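Bile acid 7a-dehydratase, BaiE (Clostridium hiranonis DSM 13275, PDB 4L8P) probably catalyses the removal of the 7-alpha-hydroxyl group of bile-acid intermediates as water. Local coordinates at residues A[52-57]-A[98-103]; A[104-109]-A[120-125]; A[124-129]-A[138-143]; A[142-147]-A[164-169]. All coordinates share one frame; numbering follows the deposited sequence. Where two conformers were deposited one is given.

Contact 1: A[52-57]-A[98-103]; sequences CLDGKL and EISMHM
Asp54, in the last turn of helix 22-55, sets its carboxylate against Ser100 and His102 of strand 98-103. The contact joins the long helix to an outer strand of the curved antiparallel sheet, the basic pairing of the cystatin-like, SnoaL-type fold.

Three hydrogen bonds from strand 98-103 hold the carboxylate. His102 ND1 donates to Asp54 OD1 at 2.8 Å, nearly straight at 169°. Asp54 OD1 takes this bond on its syn lone pair, and the carboxylate and ring planes are only 17° apart. Ser100 OG donates to the same OD1 of Asp54 at 2.6 Å, from the anti side and out of the carboxylate plane. His102 N reaches the other oxygen, Asp54 OD2, at 2.8 Å. His102 thus binds both oxygens, one through its ring and one through its backbone, which should fix the rotation of the carboxylate. A fourth bond joins OD2 to Tyr122 OH of the second subunit.

The apolar part is a CH-pi contact. Leu53 CD2 lies over one face of the His102 ring, 3.6 Å from the ring centroid. With CG turned opposite the backbone N (chi1 177°), the leucine reaches across to the ring. A pentaethylene glycol molecule lies close to His102, consistent with a pocket here.

Lys56 ends the helix in a Schellman motif with positive phi. Its NZ donates to Glu98 O at 2.7 Å, and Met94 O and Pro95 O also accept from it.

Waters complete the join. One links Leu53 O, Lys56 NZ and Ser100 OG. The other donates to Asp54 O at 2.8 Å and accepts from Ser100 N at 2.9 Å.

Contact 2: A[104-109]-A[120-125]; sequences GHTPEI and RWYLED
His105 meets Tyr122 through backbone and ring in an antiparallel beta hairpin that carries a beta bulge. Tyr122 O accepts twice from this one residue: from His105 N at 2.8 Å and from His105 ND1 at 3.0 Å. His105 CG lies beside its backbone N (chi1 -48°), which lets ND1 reach the same carbonyl as the N-H. ND1 comes from above the carbonyl plane, while the oxygen lies in the plane of the imidazole. Tyr122 N returns a bond to His105 O.

The register then slips by one residue, where the chain turns a corner at Thr106. Beyond it, Glu108 N donates to Arg120 O at 2.9 Å and Arg120 N donates to Glu108 O. Pro107 has no N-H to give, but its CA makes a CH...O contact of 3.1 Å with Arg120 O. Pro107 CB sits over one face of Trp121, 3.5 Å from the centroid of the six-membered ring. The indole NE1 is satisfied by Tyr149 OH.

Glu108 and Arg120 cross with Arg120 CD lying 3.7 Å from Glu108 OE2. The carboxylate finds its salt bridge elsewhere, with Arg51 of the third subunit. Tyr122 OH likewise bonds Asp54 of that subunit.

His105 NE2 binds nickel together with the same atom of the other two subunits. The proton on ND1, given to Tyr122 O, fits this use of NE2. Bond and metal together should fix the rotation of the ring.

Contact 3: A[124-129]-A[138-143]; sequences EDNLIF and GINGGA
Leu127 and Ile139 pair in the antiparallel hairpin of strands 116-129 and 137-152, the two middle strands of the four-stranded sheet. Their backbones exchange two hydrogen bonds, the shorter being Leu127 N to Ile139 O at 2.7 Å. Two residues along, Asp125 and Gly141 form a second hydrogen-bonded pair, with Asp125 N to Gly141 O and Gly141 N to Asp125 O both at 3.0 Å. Asn126 faces Asn140 between them, in a non-hydrogen-bonded pair.

On the sheet face of Leu127, the contact is partly apolar. Leu127 CD1 touches Ile139 CD1 at 4.0 Å. Ile139 CD1 also meets the edge of the Phe129 ring, near its plane, 4.1 Å from Phe129 CE1. It thus touches two side chains of the opposing strand.

On the face of Glu124 the link is through water. One water donates to Glu124 OE2 at 2.7 Å and to Gly141 O at 3.2 Å, tying the side chain to the opposite strand. The other oxygen, OE1, binds sodium with its counterparts from both neighbouring subunits.

Asp125, on the Leu127 face, has its CG placed between the backbone N and the carbonyl carbon (chi1 56°). This swings the carboxylate across Gly141, with Asp125 OD1 just 3.1 Å from Gly141 O. Two acceptors so close should repel each other. The salt bridge from Arg165 NH1 to Asp125 OD1 probably offsets this, supplying positive charge from strand 155-172, beyond the strand of Gly141.

Contact 4: A[142-147]-A[164-169]; sequences GAFYTD and VRIFEE
Strands 142-147 and 164-169 run antiparallel, and Gly142 faces both Ile166 and Phe167, a classic beta bulge. Gly142 N donates to Phe167 O at 3.0 Å, and Ile166 N donates to Gly142 O at 2.8 Å. Beyond the bulge, Phe144 and Val164 exchange a regular pair of backbone bonds. Ile166 itself takes helix-like backbone angles, which pushes the extra residue out.

Ile166 uses this position to lie over the Phe144 ring. Its CD1 is 3.8 Å from the ring centroid, 15° off the normal, in a CH-pi contact. Ile166 CG1 comes to 3.6 Å from Phe144 CE2, nearer the rim. Tyr122 meets the same phenylalanine edge-to-face.

The bulge lies in the hairpin of strands 137-152 and 155-172, at the outer side of the sheet within this chain. Phe167 to Glu169 pair with a strand of the third subunit, so the sheet continues across the interface.

Arg165 bends at chi2 (77°) and runs forward along its own strand to Glu168. Arg165 NE and NH2 grip Glu168 OE1 side-on, at 2.9 Å and 2.8 Å, within the guanidinium plane. Arg165 NH1 makes a weak bond of 3.2 Å to Gly142 O, and its stronger partner is Asp125 OD1. Phe167 O sits above the centre of the Arg165 guanidinium, 3.8 Å from its plane.

Overall arrangement
From the N terminus, helix 22-55 comes first. Contact 1 closes a loop of 40 residues, including helices 58-62 and 83-93, by bringing the end of the long helix to strand 98-111. Contacts 2, 3 and 4 then follow as successive hairpins, building the sheet in the order 98-111, 116-129, 137-152, 155-172. None nests in or crosses another. Contacts 2 and 3 share Glu124 and Asp125, and contacts 3 and 4 share Gly142 and Ala143. Met103 N probably bonds Glu124 O, joining contact 1 to both contacts 2 and 3. The Asp125-Arg165 salt bridge ties strand 116-129 to strand 155-172, across strand 137-152. Each contact also touches a neighbouring subunit.

Contact 1: A[52-57]-A[98-103]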
loop_
_atom_site.group_PDB
_atom_site.type_symbol
_atom_site.label_atom_id
_atom_site.label_comp_id
_atom_site.label_asym_id
_atom_site.label_seq_id
_atom_site.Cartn_x
_atom_site.Cartn_y
_atom_site.Cartn_z
ATOM N N CYS A 52 -4.364 13.751 -5.938
ATOM C CA CYS A 52 -4.506 15.167 -6.283
ATOM C C CYS A 52 -3.229 15.969 -5.976
ATOM O O CYS A 52 -2.880 16.887 -6.731
ATOM C CB CYS A 52 -5.697 15.780 -5.575
ATOM S SG CYS A 52 -7.278 15.118 -6.138
ATOM N N LEU A 53 -2.557 15.625 -4.876
ATOM C CA LEU A 53 -1.313 16.280 -4.495
ATOM C C LEU A 53 -0.252 16.113 -5.586
ATOM O O LEU A 53 0.349 17.081 -6.050
ATOM C CB LEU A 53 -0.802 15.710 -3.171
ATOM C CG LEU A 53 0.537 16.214 -2.609
ATOM C CD1 LEU A 53 0.443 17.693 -2.299
ATOM C CD2 LEU A 53 0.900 15.451 -1.368
ATOM N N ASP A 54 -0.023 14.862 -5.978
ATOM C CA ASP A 54 1.014 14.568 -6.964
ATOM C C ASP A 54 0.595 14.944 -8.371
ATOM O O ASP A 54 1.437 15.339 -9.191
ATOM C CB ASP A 54 1.430 13.120 -6.838
ATOM C CG ASP A 54 2.125 12.829 -5.523
ATOM O OD1 ASP A 54 2.783 13.730 -4.940
ATOM O OD2 ASP A 54 1.991 11.688 -5.064
ATOM N N GLY A 55 -0.695 14.876 -8.648
ATOM C CA GLY A 55 -1.208 15.370 -9.927
ATOM C C GLY A 55 -1.319 16.879 -10.005
ATOM O O GLY A 55 -1.587 17.393 -11.088
ATOM N N LYS A 56 -1.074 17.590 -8.898
ATOM C CA LYS A 56 -1.196 19.060 -8.823
ATOM C C LYS A 56 -2.617 19.555 -9.178
ATOM O O LYS A 56 -2.789 20.602 -9.826
ATOM C CB LYS A 56 -0.124 19.766 -9.687
ATOM C CG LYS A 56 1.300 19.304 -9.376
ATOM C CD LYS A 56 2.359 20.041 -10.179
ATOM C CE LYS A 56 3.718 19.354 -10.044
ATOM N NZ LYS A 56 4.286 19.450 -8.677
ATOM N N LEU A 57 -3.608 18.760 -8.773
ATOM C CA LEU A 57 -5.024 19.063 -9.001
ATOM C C LEU A 57 -5.534 19.795 -7.772
ATOM O O LEU A 57 -6.177 19.208 -6.891
ATOM C CB LEU A 57 -5.805 17.777 -9.261
ATOM C CG LEU A 57 -5.303 16.905 -10.425
ATOM C CD1 LEU A 57 -6.112 15.606 -10.499
ATOM C CD2 LEU A 57 -5.370 17.687 -11.727
ATOM N N GLU A 98 8.596 20.475 -10.181
ATOM C CA GLU A 98 8.804 19.444 -9.175
ATOM C C GLU A 98 7.881 18.245 -9.408
ATOM O O GLU A 98 6.674 18.356 -9.243
ATOM C CB GLU A 98 8.581 20.013 -7.771
ATOM C CG GLU A 98 8.799 19.003 -6.646
ATOM C CD GLU A 98 8.561 19.548 -5.254
ATOM O OE1 GLU A 98 8.537 20.785 -5.042
ATOM O OE2 GLU A 98 8.422 18.703 -4.345
ATOM N N ILE A 99 8.459 17.104 -9.791
ATOM C CA ILE A 99 7.734 15.832 -9.819
ATOM C C ILE A 99 7.725 15.329 -8.380
ATOM O O ILE A 99 8.792 15.229 -7.755
ATOM C CB ILE A 99 8.448 14.766 -10.692
ATOM C CG1 ILE A 99 8.574 15.238 -12.156
ATOM C CG2 ILE A 99 7.777 13.411 -10.587
ATOM C CD1 ILE A 99 9.536 14.401 -12.993
ATOM N N SER A 100 6.545 14.971 -7.872
ATOM C CA SER A 100 6.424 14.390 -6.525
ATOM C C SER A 100 5.684 13.062 -6.571
ATOM O O SER A 100 4.801 12.838 -7.412
ATOM C CB SER A 100 5.712 15.340 -5.556
ATOM O OG SER A 100 4.374 15.581 -5.956
HETATM N N MSE A 101 6.066 12.177 -5.661
HETATM C CA MSE A 101 5.364 10.915 -5.436
HETATM C C MSE A 101 5.285 10.699 -3.943
HETATM O O MSE A 101 6.296 10.402 -3.307
HETATM C CB MSE A 101 6.065 9.766 -6.182
HETATM C CG MSE A 101 5.706 9.748 -7.680
HETATM SE SE MSE A 101 6.875 8.568 -8.736
HETATM C CE MSE A 101 6.220 6.925 -7.857
ATOM N N HIS A 102 4.076 10.828 -3.384
ATOM C CA HIS A 102 3.789 10.550 -1.972
ATOM C C HIS A 102 2.989 9.269 -1.923
ATOM O O HIS A 102 1.817 9.228 -2.340
ATOM C CB HIS A 102 2.962 11.700 -1.382
ATOM C CG HIS A 102 3.702 12.983 -1.312
ATOM N ND1 HIS A 102 3.810 13.832 -2.388
ATOM C CD2 HIS A 102 4.355 13.583 -0.282
ATOM C CE1 HIS A 102 4.549 14.873 -2.045
ATOM N NE2 HIS A 102 4.863 14.767 -0.760
HETATM N N MSE A 103 3.641 8.207 -1.461
HETATM C CA MSE A 103 3.127 6.838 -1.539
HETATM C C MSE A 103 2.778 6.372 -0.136
HETATM O O MSE A 103 3.660 6.181 0.713
HETATM C CB MSE A 103 4.185 5.960 -2.203
HETATM C CG MSE A 103 4.348 6.396 -3.669
HETATM SE SE MSE A 103 5.957 5.580 -4.468
HETATM C CE MSE A 103 7.241 6.716 -3.546
HETATM O O HOH W 1 3.042 17.766 -6.753
HETATM O O HOH W 2 4.093 14.598 -9.399
#

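Contact 2: A[104-109]-A[120-125]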
loop_
_atom_site.group_PDB
_atom_site.type_symbol
_atom_site.label_atom_id
_atom_site.label_comp_id
_atom_site.label_asym_id
_atom_site.label_seq_id
_atom_site.Cartn_x
_atom_site.Cartn_y
_atom_site.Cartn_z
ATOM N N GLY A 104 1.475 6.222 0.122
ATOM C CA GLY A 104 0.986 5.753 1.401
ATOM C C GLY A 104 0.933 4.234 1.450
ATOM O O GLY A 104 0.561 3.540 0.452
ATOM N N HIS A 105 1.282 3.721 2.625
ATOM C CA HIS A 105 1.254 2.294 2.926
ATOM C C HIS A 105 0.597 2.014 4.273
ATOM O O HIS A 105 0.575 2.881 5.183
ATOM C CB HIS A 105 2.655 1.687 3.019
ATOM C CG HIS A 105 3.555 2.031 1.895
ATOM N ND1 HIS A 105 4.143 3.271 1.768
ATOM C CD2 HIS A 105 3.968 1.303 0.833
ATOM C CE1 HIS A 105 4.896 3.284 0.686
ATOM N NE2 HIS A 105 4.794 2.111 0.104
ATOM N N THR A 106 0.109 0.779 4.386
ATOM C CA THR A 106 -0.228 0.145 5.649
ATOM C C THR A 106 -0.956 1.069 6.641
ATOM O O THR A 106 -0.454 1.367 7.715
ATOM C CB THR A 106 1.009 -0.580 6.270
ATOM O OG1 THR A 106 2.136 0.315 6.380
ATOM C CG2 THR A 106 1.409 -1.742 5.404
ATOM N N PRO A 107 -2.173 1.511 6.273
ATOM C CA PRO A 107 -2.957 2.363 7.161
ATOM C C PRO A 107 -3.453 1.640 8.420
ATOM O O PRO A 107 -3.729 0.410 8.396
ATOM C CB PRO A 107 -4.152 2.765 6.284
ATOM C CG PRO A 107 -4.285 1.641 5.309
ATOM C CD PRO A 107 -2.877 1.250 5.006
ATOM N N GLU A 108 -3.548 2.383 9.508
ATOM C CA GLU A 108 -4.224 1.962 10.729
ATOM C C GLU A 108 -5.287 3.032 11.032
ATOM O O GLU A 108 -4.980 4.068 11.650
ATOM C CB GLU A 108 -3.251 1.843 11.876
ATOM C CG GLU A 108 -2.110 0.861 11.627
ATOM C CD GLU A 108 -0.974 1.045 12.608
ATOM O OE1 GLU A 108 -1.134 0.678 13.791
ATOM O OE2 GLU A 108 0.084 1.577 12.173
ATOM N N ILE A 109 -6.512 2.775 10.585
ATOM C CA ILE A 109 -7.639 3.681 10.762
ATOM C C ILE A 109 -8.474 3.262 11.999
ATOM O O ILE A 109 -8.995 2.109 12.061
ATOM C CB ILE A 109 -8.557 3.739 9.522
ATOM C CG1 ILE A 109 -7.766 3.961 8.189
ATOM C CG2 ILE A 109 -9.654 4.786 9.729
ATOM C CD1 ILE A 109 -6.883 5.174 8.193
ATOM N N ARG A 120 -3.280 6.330 10.982
ATOM C CA ARG A 120 -1.843 6.211 10.794
ATOM C C ARG A 120 -1.545 5.743 9.385
ATOM O O ARG A 120 -2.185 4.813 8.854
ATOM C CB ARG A 120 -1.212 5.272 11.782
ATOM C CG ARG A 120 -1.446 5.635 13.240
ATOM C CD ARG A 120 -0.650 4.630 14.070
ATOM N NE ARG A 120 -0.591 4.940 15.482
ATOM C CZ ARG A 120 0.389 5.603 16.118
ATOM N NH1 ARG A 120 1.454 6.095 15.497
ATOM N NH2 ARG A 120 0.292 5.770 17.438
ATOM N N TRP A 121 -0.564 6.403 8.776
ATOM C CA TRP A 121 -0.127 6.070 7.435
ATOM C C TRP A 121 1.381 6.041 7.427
ATOM O O TRP A 121 2.016 6.865 8.072
ATOM C CB TRP A 121 -0.601 7.095 6.404
ATOM C CG TRP A 121 -2.096 7.059 6.175
ATOM C CD1 TRP A 121 -3.055 7.739 6.881
ATOM C CD2 TRP A 121 -2.779 6.253 5.225
ATOM N NE1 TRP A 121 -4.296 7.405 6.419
ATOM C CE2 TRP A 121 -4.164 6.514 5.377
ATOM C CE3 TRP A 121 -2.364 5.388 4.203
ATOM C CZ2 TRP A 121 -5.130 5.890 4.558
ATOM C CZ3 TRP A 121 -3.312 4.804 3.381
ATOM C CH2 TRP A 121 -4.680 5.079 3.542
ATOM N N TYR A 122 1.931 5.133 6.628
ATOM C CA TYR A 122 3.397 4.961 6.480
ATOM C C TYR A 122 3.707 5.547 5.097
ATOM O O TYR A 122 3.295 4.988 4.077
ATOM C CB TYR A 122 3.756 3.455 6.540
ATOM C CG TYR A 122 5.250 3.139 6.634
ATOM C CD1 TYR A 122 6.208 3.878 5.933
ATOM C CD2 TYR A 122 5.695 2.089 7.427
ATOM C CE1 TYR A 122 7.571 3.573 6.033
ATOM C CE2 TYR A 122 7.047 1.779 7.543
ATOM C CZ TYR A 122 7.975 2.517 6.832
ATOM O OH TYR A 122 9.322 2.233 6.972
ATOM N N LEU A 123 4.371 6.697 5.063
ATOM C CA LEU A 123 4.635 7.450 3.828
ATOM C C LEU A 123 6.041 7.213 3.326
ATOM O O LEU A 123 6.975 7.279 4.097
ATOM C CB LEU A 123 4.495 8.951 4.087
ATOM C CG LEU A 123 3.196 9.573 3.669
ATOM C CD1 LEU A 123 3.086 9.619 2.129
ATOM C CD2 LEU A 123 2.059 8.812 4.348
ATOM N N GLU A 124 6.184 6.970 2.032
ATOM C CA GLU A 124 7.441 7.198 1.304
ATOM C C GLU A 124 7.223 8.366 0.332
ATOM O O GLU A 124 6.243 8.376 -0.387
ATOM C CB GLU A 124 7.862 5.966 0.484
ATOM C CG GLU A 124 9.215 6.215 -0.127
ATOM C CD GLU A 124 9.738 5.202 -1.080
ATOM O OE1 GLU A 124 9.008 4.247 -1.514
ATOM O OE2 GLU A 124 10.932 5.419 -1.461
ATOM N N ASP A 125 8.172 9.313 0.284
ATOM C CA ASP A 125 8.108 10.426 -0.641
ATOM C C ASP A 125 9.368 10.475 -1.495
ATOM O O ASP A 125 10.465 10.198 -1.013
ATOM C CB ASP A 125 7.898 11.757 0.067
ATOM C CG ASP A 125 8.937 12.041 1.104
ATOM O OD1 ASP A 125 9.017 11.272 2.070
ATOM O OD2 ASP A 125 9.654 13.058 0.980
#

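Contact 3: A[124-129]-A[138-143]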
loop_
_atom_site.group_PDB
_atom_site.type_symbol
_atom_site.label_atom_id
_atom_site.label_comp_id
_atom_site.label_asym_id
_atom_site.label_seq_id
_atom_site.Cartn_x
_atom_site.Cartn_y
_atom_site.Cartn_z
ATOM N N GLU A 124 6.184 6.970 2.032
ATOM C CA GLU A 124 7.441 7.198 1.304
ATOM C C GLU A 124 7.223 8.366 0.332
ATOM O O GLU A 124 6.243 8.376 -0.387
ATOM C CB GLU A 124 7.862 5.966 0.484
ATOM C CG GLU A 124 9.215 6.215 -0.127
ATOM C CD GLU A 124 9.738 5.202 -1.080
ATOM O OE1 GLU A 124 9.008 4.247 -1.514
ATOM O OE2 GLU A 124 10.932 5.419 -1.461
ATOM N N ASP A 125 8.172 9.313 0.284
ATOM C CA ASP A 125 8.108 10.426 -0.641
ATOM C C ASP A 125 9.368 10.475 -1.495
ATOM O O ASP A 125 10.465 10.198 -1.013
ATOM C CB ASP A 125 7.898 11.757 0.067
ATOM C CG ASP A 125 8.937 12.041 1.104
ATOM O OD1 ASP A 125 9.017 11.272 2.070
ATOM O OD2 ASP A 125 9.654 13.058 0.980
ATOM N N ASN A 126 9.182 10.751 -2.780
ATOM C CA ASN A 126 10.271 10.979 -3.716
ATOM C C ASN A 126 9.936 12.275 -4.469
ATOM O O ASN A 126 8.798 12.474 -4.918
ATOM C CB ASN A 126 10.376 9.866 -4.752
ATOM C CG ASN A 126 10.710 8.490 -4.174
ATOM O OD1 ASN A 126 11.095 8.308 -3.001
ATOM N ND2 ASN A 126 10.557 7.499 -5.011
ATOM N N LEU A 127 10.908 13.178 -4.530
ATOM C CA LEU A 127 10.757 14.465 -5.204
ATOM C C LEU A 127 11.900 14.605 -6.195
ATOM O O LEU A 127 13.048 14.272 -5.874
ATOM C CB LEU A 127 10.775 15.630 -4.214
ATOM C CG LEU A 127 9.927 15.541 -2.940
ATOM C CD1 LEU A 127 10.233 16.785 -2.111
ATOM C CD2 LEU A 127 8.434 15.394 -3.227
ATOM N N ILE A 128 11.574 15.085 -7.400
ATOM C CA ILE A 128 12.562 15.355 -8.457
ATOM C C ILE A 128 12.302 16.748 -9.054
ATOM O O ILE A 128 11.200 17.047 -9.501
ATOM C CB ILE A 128 12.484 14.298 -9.587
ATOM C CG1 ILE A 128 12.798 12.892 -9.030
ATOM C CG2 ILE A 128 13.404 14.670 -10.758
ATOM C CD1 ILE A 128 12.442 11.746 -9.952
ATOM N N PHE A 129 13.325 17.590 -9.039
ATOM C CA PHE A 129 13.258 18.904 -9.676
ATOM C C PHE A 129 13.877 18.795 -11.074
ATOM O O PHE A 129 15.041 18.399 -11.219
ATOM C CB PHE A 129 13.972 19.943 -8.806
ATOM C CG PHE A 129 13.248 20.249 -7.527
ATOM C CD1 PHE A 129 13.478 19.489 -6.379
ATOM C CD2 PHE A 129 12.305 21.282 -7.479
ATOM C CE1 PHE A 129 12.792 19.758 -5.202
ATOM C CE2 PHE A 129 11.624 21.558 -6.307
ATOM C CZ PHE A 129 11.870 20.801 -5.170
ATOM N N GLY A 138 17.278 15.761 -6.160
ATOM C CA GLY A 138 16.326 14.725 -5.740
ATOM C C GLY A 138 16.238 14.713 -4.225
ATOM O O GLY A 138 17.224 14.998 -3.541
ATOM N N ILE A 139 15.051 14.440 -3.706
ATOM C CA ILE A 139 14.809 14.296 -2.270
ATOM C C ILE A 139 13.998 13.023 -2.083
ATOM O O ILE A 139 12.948 12.866 -2.719
ATOM C CB ILE A 139 14.047 15.496 -1.684
ATOM C CG1 ILE A 139 14.817 16.807 -1.899
ATOM C CG2 ILE A 139 13.762 15.281 -0.194
ATOM C CD1 ILE A 139 13.984 18.041 -1.632
ATOM N N ASN A 140 14.463 12.133 -1.206
ATOM C CA ASN A 140 13.729 10.908 -0.822
ATOM C C ASN A 140 13.563 10.892 0.703
ATOM O O ASN A 140 14.448 11.333 1.422
ATOM C CB ASN A 140 14.521 9.631 -1.165
ATOM C CG ASN A 140 14.768 9.451 -2.647
ATOM O OD1 ASN A 140 13.940 9.809 -3.466
ATOM N ND2 ASN A 140 15.915 8.876 -2.987
ATOM N N GLY A 141 12.470 10.334 1.170
ATOM C CA GLY A 141 12.250 10.195 2.586
ATOM C C GLY A 141 11.167 9.201 2.954
ATOM O O GLY A 141 10.509 8.594 2.101
ATOM N N GLY A 142 10.969 9.085 4.255
ATOM C CA GLY A 142 9.899 8.300 4.829
ATOM C C GLY A 142 9.378 8.993 6.053
ATOM O O GLY A 142 10.112 9.727 6.715
ATOM N N ALA A 143 8.122 8.734 6.391
ATOM C CA ALA A 143 7.508 9.337 7.558
ATOM C C ALA A 143 6.357 8.504 8.087
ATOM O O ALA A 143 5.687 7.817 7.317
ATOM C CB ALA A 143 7.022 10.748 7.217
HETATM O O HOH W 3 12.448 7.017 0.158
#

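Contact 4: A[142-147]-A[164-169]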
loop_
_atom_site.group_PDB
_atom_site.type_symbol
_atom_site.label_atom_id
_atom_site.label_comp_id
_atom_site.label_asym_id
_atom_site.label_seq_id
_atom_site.Cartn_x
_atom_site.Cartn_y
_atom_site.Cartn_z
ATOM N N GLY A 142 10.969 9.085 4.255
ATOM C CA GLY A 142 9.899 8.300 4.829
ATOM C C GLY A 142 9.378 8.993 6.053
ATOM O O GLY A 142 10.112 9.727 6.715
ATOM N N ALA A 143 8.122 8.734 6.391
ATOM C CA ALA A 143 7.508 9.337 7.558
ATOM C C ALA A 143 6.357 8.504 8.087
ATOM O O ALA A 143 5.687 7.817 7.317
ATOM C CB ALA A 143 7.022 10.748 7.217
ATOM N N PHE A 144 6.136 8.584 9.408
ATOM C CA PHE A 144 4.936 8.035 10.036
ATOM C C PHE A 144 4.007 9.219 10.288
ATOM O O PHE A 144 4.332 10.090 11.088
ATOM C CB PHE A 144 5.273 7.377 11.367
ATOM C CG PHE A 144 6.226 6.216 11.259
ATOM C CD1 PHE A 144 5.891 5.120 10.496
ATOM C CD2 PHE A 144 7.439 6.208 11.979
ATOM C CE1 PHE A 144 6.752 4.020 10.414
ATOM C CE2 PHE A 144 8.293 5.112 11.901
ATOM C CZ PHE A 144 7.937 4.041 11.108
ATOM N N TYR A 145 2.851 9.209 9.638
ATOM C CA TYR A 145 1.807 10.250 9.789
ATOM C C TYR A 145 0.693 9.713 10.650
ATOM O O TYR A 145 0.347 8.515 10.585
ATOM C CB TYR A 145 1.239 10.621 8.414
ATOM C CG TYR A 145 2.025 11.709 7.722
ATOM C CD1 TYR A 145 3.204 11.433 7.057
ATOM C CD2 TYR A 145 1.614 13.047 7.793
ATOM C CE1 TYR A 145 3.941 12.437 6.450
ATOM C CE2 TYR A 145 2.348 14.057 7.176
ATOM C CZ TYR A 145 3.507 13.745 6.509
ATOM O OH TYR A 145 4.247 14.735 5.901
ATOM N N THR A 146 0.157 10.589 11.493
ATOM C CA THR A 146 -1.093 10.338 12.198
ATOM C C THR A 146 -2.091 11.456 11.878
ATOM O O THR A 146 -1.987 12.568 12.397
ATOM C CB THR A 146 -0.858 10.175 13.714
ATOM O OG1 THR A 146 0.099 9.121 13.917
ATOM C CG2 THR A 146 -2.141 9.812 14.405
ATOM N N ASP A 147 -3.063 11.133 11.024
ATOM C CA ASP A 147 -4.087 12.070 10.525
ATOM C C ASP A 147 -5.278 12.103 11.482
ATOM O O ASP A 147 -5.568 11.086 12.144
ATOM C CB ASP A 147 -4.695 11.596 9.206
ATOM C CG ASP A 147 -3.736 11.610 8.024
ATOM O OD1 ASP A 147 -2.606 12.177 8.092
ATOM O OD2 ASP A 147 -4.141 11.085 6.969
ATOM N N VAL A 164 6.348 11.921 12.219
ATOM C CA VAL A 164 7.725 11.710 12.540
ATOM C C VAL A 164 8.450 11.349 11.246
ATOM O O VAL A 164 8.095 10.388 10.577
ATOM C CB VAL A 164 7.886 10.559 13.559
ATOM C CG1 VAL A 164 9.359 10.215 13.756
ATOM C CG2 VAL A 164 7.231 10.937 14.868
ATOM N N ARG A 165 9.487 12.108 10.911
ATOM C CA ARG A 165 10.282 11.849 9.712
ATOM C C ARG A 165 11.253 10.704 10.036
ATOM O O ARG A 165 12.113 10.859 10.896
ATOM C CB ARG A 165 11.019 13.152 9.328
ATOM C CG ARG A 165 11.489 13.240 7.901
ATOM C CD ARG A 165 10.324 13.566 6.992
ATOM N NE ARG A 165 10.754 13.893 5.630
ATOM C CZ ARG A 165 10.467 13.204 4.523
ATOM N NH1 ARG A 165 9.729 12.098 4.549
ATOM N NH2 ARG A 165 10.900 13.655 3.341
ATOM N N ILE A 166 11.118 9.568 9.349
ATOM C CA ILE A 166 12.013 8.433 9.554
ATOM C C ILE A 166 13.405 8.841 9.074
ATOM O O ILE A 166 14.418 8.683 9.783
ATOM C CB ILE A 166 11.536 7.206 8.780
ATOM C CG1 ILE A 166 10.118 6.793 9.228
ATOM C CG2 ILE A 166 12.534 6.058 8.897
ATOM C CD1 ILE A 166 9.433 5.874 8.256
ATOM N N PHE A 167 13.416 9.352 7.848
ATOM C CA PHE A 167 14.611 9.943 7.288
ATOM C C PHE A 167 14.291 10.802 6.081
ATOM O O PHE A 167 13.214 10.712 5.504
ATOM C CB PHE A 167 15.657 8.875 6.949
ATOM C CG PHE A 167 15.634 8.437 5.522
ATOM C CD1 PHE A 167 14.575 7.703 5.024
ATOM C CD2 PHE A 167 16.692 8.746 4.686
ATOM C CE1 PHE A 167 14.571 7.318 3.680
ATOM C CE2 PHE A 167 16.686 8.352 3.361
ATOM C CZ PHE A 167 15.621 7.651 2.866
ATOM N N GLU A 168 15.269 11.617 5.707
ATOM C CA GLU A 168 15.186 12.426 4.512
ATOM C C GLU A 168 16.596 12.571 3.972
ATOM O O GLU A 168 17.523 12.773 4.757
ATOM C CB GLU A 168 14.585 13.793 4.809
ATOM C CG GLU A 168 14.295 14.577 3.547
ATOM C CD GLU A 168 13.581 15.894 3.828
ATOM O OE1 GLU A 168 12.438 15.854 4.273
ATOM O OE2 GLU A 168 14.148 16.971 3.625
ATOM N N GLU A 169 16.754 12.446 2.659
ATOM C CA GLU A 169 18.042 12.631 2.008
ATOM C C GLU A 169 17.877 13.548 0.806
ATOM O O GLU A 169 16.878 13.464 0.092
ATOM C CB GLU A 169 18.672 11.290 1.590
ATOM C CG GLU A 169 17.884 10.547 0.525
ATOM C CD GLU A 169 18.486 9.210 0.108
ATOM O OE1 GLU A 169 19.601 8.859 0.549
ATOM O OE2 GLU A 169 17.829 8.546 -0.732
#